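Local atomic coordinates of uncharacterized protein (Agrobacterium tumefaciens, PDB entry 6N90), a protein that probably cleaves mRNA as the endonuclease toxin of a YoeB-type bacterial toxin-antitoxin system. Residues R32-T37 with Q77-I82; E46-D51 with R65-V70. All blocks are in the same frame, centred on the assembly; numbering follows the deposited sequence.

Both contacts belong to the single mixed sheet of this small RelE/YoeB-type toxin, their centres about 12 Å apart. Contact 1 sets the end of helix 21-36 against strand 76-84; contact 2 sets strand 46-47 and the loop after it against strand 64-73. In chain order 32-37 comes first, then 46-51, 65-70 and 77-82, so the segments of contact 2 fall between those of contact 1. Strands 64-73 and 76-84 are antiparallel neighbours, joined by the V67 to I82 backbone bond (probable) and by the salt bridge between R69 and E80. One sheet thus ties the helical layer to the edge strand 46-47.

Contact 1 of 2, residues R32-T37 with Q77-I82; sequences RNAKRT and QRLEVI
A34 and L79 meet methyl to methyl where the last turn of helix 21-36 lies on strand 76-84, part of the helix-on-sheet layer of the RelE/YoeB toxin fold. The apolar contact is small and buried. L79 CD1 sits 3.4 Å from A34 CB, tighter than usual van der Waals contact, and L79 CD1 also lies 4.0 Å from A34 C and from K35 N. One leucine methyl thus lies against A34 CB and within van der Waals reach of the helix backbone. L79 holds CG anti to its backbone N (chi1 -172°), while chi2, at 149°, is away from a staggered value; the exact position of CD1, and with it the short approach to A34 CB, is therefore somewhat doubtful. K35 crosses L79 at about a right angle and, of its side chain, brings CG nearest, 4.2 Å from L79 CD1; a bend at chi3 then carries the amine away from the strand, and the side chain packs on L7 of the second subunit. Around this core, L79 also touches L3 and Y68, linking the helix to the strands next to 76-84.

Polar bonds lie within the helix end or run to residues outside the two segments. R32 forms salt bridges with D29 and with E14 of the second subunit, and R58 NH2 bonds to T37 O. At the helix end, T37 N donates to N33 O over 2.7 Å.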
# COMPACT_ATOMS: atom_id res chain seq x y z
N ARG A 32 -8.63 0.89 -6.83
CA ARG A 32 -9.72 -0.07 -6.99
C ARG A 32 -10.00 -0.29 -8.49
O ARG A 32 -10.11 -1.43 -8.95
CB ARG A 32 -10.98 0.43 -6.27
CG ARG A 32 -12.07 -0.62 -6.00
CD ARG A 32 -13.19 0.01 -5.12
NE ARG A 32 -12.62 0.71 -3.97
CZ ARG A 32 -12.81 1.99 -3.66
NH1 ARG A 32 -13.61 2.76 -4.40
NH2 ARG A 32 -12.24 2.53 -2.58
N ASN A 33 -10.06 0.80 -9.25
CA ASN A 33 -10.44 0.72 -10.66
C ASN A 33 -9.33 0.09 -11.50
O ASN A 33 -9.59 -0.77 -12.36
CB ASN A 33 -10.79 2.11 -11.20
CG ASN A 33 -12.27 2.47 -10.99
OD1 ASN A 33 -13.08 2.35 -11.92
ND2 ASN A 33 -12.62 2.93 -9.79
N ALA A 34 -8.08 0.49 -11.24
CA ALA A 34 -6.94 -0.01 -12.02
C ALA A 34 -6.67 -1.49 -11.74
O ALA A 34 -6.14 -2.20 -12.60
CB ALA A 34 -5.70 0.82 -11.73
N LYS A 35 -7.00 -1.95 -10.53
CA LYS A 35 -6.85 -3.37 -10.22
C LYS A 35 -7.87 -4.17 -11.03
O LYS A 35 -7.56 -5.27 -11.49
CB LYS A 35 -7.00 -3.62 -8.72
CG LYS A 35 -5.73 -3.35 -7.95
CD LYS A 35 -6.00 -3.08 -6.45
CE LYS A 35 -6.97 -4.06 -5.87
NZ LYS A 35 -7.40 -3.66 -4.47
N ARG A 36 -9.07 -3.61 -11.24
CA ARG A 36 -10.12 -4.26 -12.03
C ARG A 36 -9.86 -4.18 -13.54
O ARG A 36 -9.82 -5.20 -14.24
CB ARG A 36 -11.49 -3.65 -11.72
CG ARG A 36 -12.11 -4.12 -10.42
CD ARG A 36 -13.48 -3.47 -10.22
NE ARG A 36 -13.37 -2.02 -10.12
CZ ARG A 36 -13.92 -1.28 -9.15
NH1 ARG A 36 -14.64 -1.86 -8.19
NH2 ARG A 36 -13.76 0.04 -9.16
N THR A 37 -9.73 -2.95 -14.03
CA THR A 37 -9.53 -2.67 -15.44
C THR A 37 -8.30 -1.77 -15.61
O THR A 37 -8.44 -0.57 -15.70
CB THR A 37 -10.77 -1.98 -16.05
OG1 THR A 37 -11.10 -0.81 -15.29
CG2 THR A 37 -11.96 -2.92 -16.03
N GLN A 77 -0.79 -11.25 -9.84
CA GLN A 77 -0.44 -9.96 -10.42
C GLN A 77 -0.13 -8.93 -9.34
O GLN A 77 -0.36 -9.18 -8.15
CB GLN A 77 -1.57 -9.44 -11.31
CG GLN A 77 -2.01 -10.38 -12.42
CD GLN A 77 -3.09 -9.79 -13.30
OE1 GLN A 77 -3.33 -8.58 -13.30
NE2 GLN A 77 -3.78 -10.66 -14.06
N ARG A 78 0.39 -7.78 -9.75
CA ARG A 78 0.62 -6.66 -8.82
C ARG A 78 0.40 -5.31 -9.49
O ARG A 78 0.62 -5.16 -10.70
CB ARG A 78 2.03 -6.74 -8.21
CG ARG A 78 3.15 -6.55 -9.25
CD ARG A 78 4.54 -6.82 -8.66
NE ARG A 78 5.59 -6.50 -9.62
CZ ARG A 78 6.07 -7.34 -10.54
NH1 ARG A 78 5.58 -8.57 -10.64
NH2 ARG A 78 7.02 -6.94 -11.36
N LEU A 79 -0.10 -4.34 -8.73
CA LEU A 79 -0.17 -2.98 -9.21
C LEU A 79 0.90 -2.21 -8.46
O LEU A 79 0.89 -2.20 -7.24
CB LEU A 79 -1.55 -2.34 -8.95
CG LEU A 79 -1.74 -0.97 -9.61
CD1 LEU A 79 -3.19 -0.77 -9.98
CD2 LEU A 79 -1.30 0.13 -8.68
N GLU A 80 1.81 -1.59 -9.21
CA GLU A 80 2.89 -0.82 -8.60
C GLU A 80 2.55 0.64 -8.74
O GLU A 80 2.39 1.13 -9.86
CB GLU A 80 4.23 -1.07 -9.31
CG GLU A 80 4.98 -2.34 -8.96
CD GLU A 80 6.22 -2.48 -9.83
OE1 GLU A 80 7.34 -2.39 -9.29
OE2 GLU A 80 6.06 -2.68 -11.05
N VAL A 81 2.45 1.36 -7.62
CA VAL A 81 2.24 2.80 -7.67
C VAL A 81 3.58 3.53 -7.63
O VAL A 81 4.34 3.38 -6.67
CB VAL A 81 1.37 3.29 -6.51
CG1 VAL A 81 1.15 4.83 -6.61
CG2 VAL A 81 0.08 2.51 -6.46
N ILE A 82 3.84 4.32 -8.67
CA ILE A 82 5.09 5.03 -8.84
C ILE A 82 4.98 6.46 -8.32
O ILE A 82 5.92 6.99 -7.73
CB ILE A 82 5.51 5.04 -10.33
CG1 ILE A 82 5.46 3.62 -10.88
CG2 ILE A 82 6.89 5.64 -10.52
CD1 ILE A 82 6.27 2.63 -10.08

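Contact 2 of 2, residues E46-D51 with R65-V70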
# COMPACT_ATOMS: atom_id res chain seq x y z
N GLU A 46 -3.93 6.80 -19.57
CA GLU A 46 -3.16 6.99 -20.79
C GLU A 46 -1.75 6.44 -20.58
O GLU A 46 -1.14 6.66 -19.54
CB GLU A 46 -3.11 8.46 -21.17
CG GLU A 46 -2.09 9.28 -20.39
CD GLU A 46 -2.04 10.73 -20.83
OE1 GLU A 46 -1.50 10.99 -21.93
OE2 GLU A 46 -2.52 11.60 -20.09
N PRO A 47 -1.22 5.73 -21.59
CA PRO A 47 0.12 5.15 -21.53
C PRO A 47 1.18 6.25 -21.61
O PRO A 47 0.99 7.22 -22.33
CB PRO A 47 0.16 4.23 -22.75
CG PRO A 47 -0.77 4.84 -23.71
CD PRO A 47 -1.84 5.55 -22.92
N LEU A 48 2.27 6.11 -20.85
CA LEU A 48 3.37 7.08 -20.93
C LEU A 48 4.33 6.58 -22.00
O LEU A 48 4.28 5.41 -22.37
CB LEU A 48 4.06 7.23 -19.58
CG LEU A 48 3.19 7.52 -18.36
CD1 LEU A 48 4.06 7.78 -17.13
CD2 LEU A 48 2.26 8.69 -18.62
N LYS A 49 5.20 7.44 -22.51
CA LYS A 49 6.11 7.04 -23.59
C LYS A 49 7.56 7.00 -23.10
O LYS A 49 7.84 7.31 -21.95
CB LYS A 49 5.97 7.96 -24.79
CG LYS A 49 6.21 7.27 -26.14
N GLY A 50 8.46 6.60 -23.99
CA GLY A 50 9.89 6.58 -23.69
C GLY A 50 10.29 5.70 -22.53
O GLY A 50 9.86 4.54 -22.43
N ASP A 51 11.11 6.26 -21.63
CA ASP A 51 11.61 5.53 -20.47
C ASP A 51 10.48 5.15 -19.50
O ASP A 51 10.71 4.41 -18.54
CB ASP A 51 12.68 6.36 -19.74
CG ASP A 51 12.14 7.67 -19.18
OD1 ASP A 51 11.25 8.28 -19.81
OD2 ASP A 51 12.63 8.11 -18.11
N ARG A 65 -1.16 13.53 -10.68
CA ARG A 65 -1.35 12.31 -11.46
C ARG A 65 -0.97 11.05 -10.68
O ARG A 65 -0.10 11.06 -9.79
CB ARG A 65 -0.55 12.38 -12.77
CG ARG A 65 -0.85 13.61 -13.62
CD ARG A 65 -2.36 13.83 -13.81
NE ARG A 65 -2.65 15.12 -14.45
CZ ARG A 65 -2.93 15.25 -15.74
NH1 ARG A 65 -2.99 14.17 -16.51
NH2 ARG A 65 -3.19 16.45 -16.25
N PHE A 66 -1.67 9.98 -11.02
CA PHE A 66 -1.50 8.66 -10.42
C PHE A 66 -0.81 7.83 -11.48
O PHE A 66 -1.41 7.52 -12.51
CB PHE A 66 -2.88 8.09 -10.00
CG PHE A 66 -2.87 6.65 -9.51
CD1 PHE A 66 -2.55 6.34 -8.20
CD2 PHE A 66 -3.25 5.61 -10.35
CE1 PHE A 66 -2.57 5.04 -7.74
CE2 PHE A 66 -3.25 4.28 -9.91
CZ PHE A 66 -2.91 4.00 -8.59
N VAL A 67 0.47 7.53 -11.26
CA VAL A 67 1.25 6.75 -12.22
C VAL A 67 1.48 5.35 -11.65
O VAL A 67 1.85 5.17 -10.48
CB VAL A 67 2.59 7.45 -12.55
CG1 VAL A 67 3.38 6.64 -13.62
CG2 VAL A 67 2.33 8.87 -13.05
N TYR A 68 1.26 4.34 -12.49
CA TYR A 68 1.26 2.96 -12.02
C TYR A 68 1.63 2.01 -13.14
O TYR A 68 1.70 2.39 -14.31
CB TYR A 68 -0.13 2.59 -11.48
CG TYR A 68 -1.18 2.64 -12.58
CD1 TYR A 68 -1.73 3.85 -12.99
CD2 TYR A 68 -1.60 1.47 -13.22
CE1 TYR A 68 -2.68 3.90 -14.01
CE2 TYR A 68 -2.55 1.51 -14.21
CZ TYR A 68 -3.07 2.73 -14.62
OH TYR A 68 -4.01 2.75 -15.63
N ARG A 69 1.85 0.76 -12.76
CA ARG A 69 2.02 -0.31 -13.72
C ARG A 69 1.45 -1.58 -13.14
O ARG A 69 1.73 -1.92 -12.00
CB ARG A 69 3.51 -0.48 -14.07
CG ARG A 69 3.82 -1.62 -15.03
CD ARG A 69 5.32 -1.67 -15.35
NE ARG A 69 6.15 -1.85 -14.16
CZ ARG A 69 7.49 -1.87 -14.18
NH1 ARG A 69 8.13 -1.72 -15.32
NH2 ARG A 69 8.18 -2.05 -13.06
N VAL A 70 0.66 -2.30 -13.92
CA VAL A 70 0.18 -3.60 -13.48
C VAL A 70 1.10 -4.64 -14.08
O VAL A 70 1.31 -4.66 -15.29
CB VAL A 70 -1.27 -3.87 -13.91
CG1 VAL A 70 -1.61 -5.32 -13.67
CG2 VAL A 70 -2.22 -2.98 -13.13
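R65 donates a hydrogen bond from NH2 to A62 O and turns a guanidinium edge toward E46. In the RelE/YoeB-type sheet this pair faces across strand 56-59, which lies between strand 64-73 and the edge strand 46-47. The two charges are near each other but beyond a salt bridge, and may attract weakly: E46 OE2 lies near the guanidinium plane, 4.4 Å from R65 NH1, while E46 OE1 is 6.5 Å from R65 NH1. E46 starts from a CB directed away from strand 64-73, but a chi1 of 79° turns the chain, extended at chi2, so that the carboxylate comes nearer to R65.

The apolar half of the contact joins L48 to V67. L48 reaches in from the loop after strand 46-47 with CD1 anti to CA (chi2 -174°), which carries that methyl toward the sheet; the two side chains meet at a slant. V67 answers with CG1, whereas its other branch stands farther off, V67 CG2 being 4.6 Å from L48 CD1.

Backbone bonds from E46 to S57, in strand 56-59, and from L48 to Y55, just before it, hold the outer segment in place, and L48 also packs on S57. Y88, the last residue modelled, touches both R65 and L48 and so borders the contact. The closest approach of the two apolar side chains is L48 CD1 to V67 CG1, 3.8 Å.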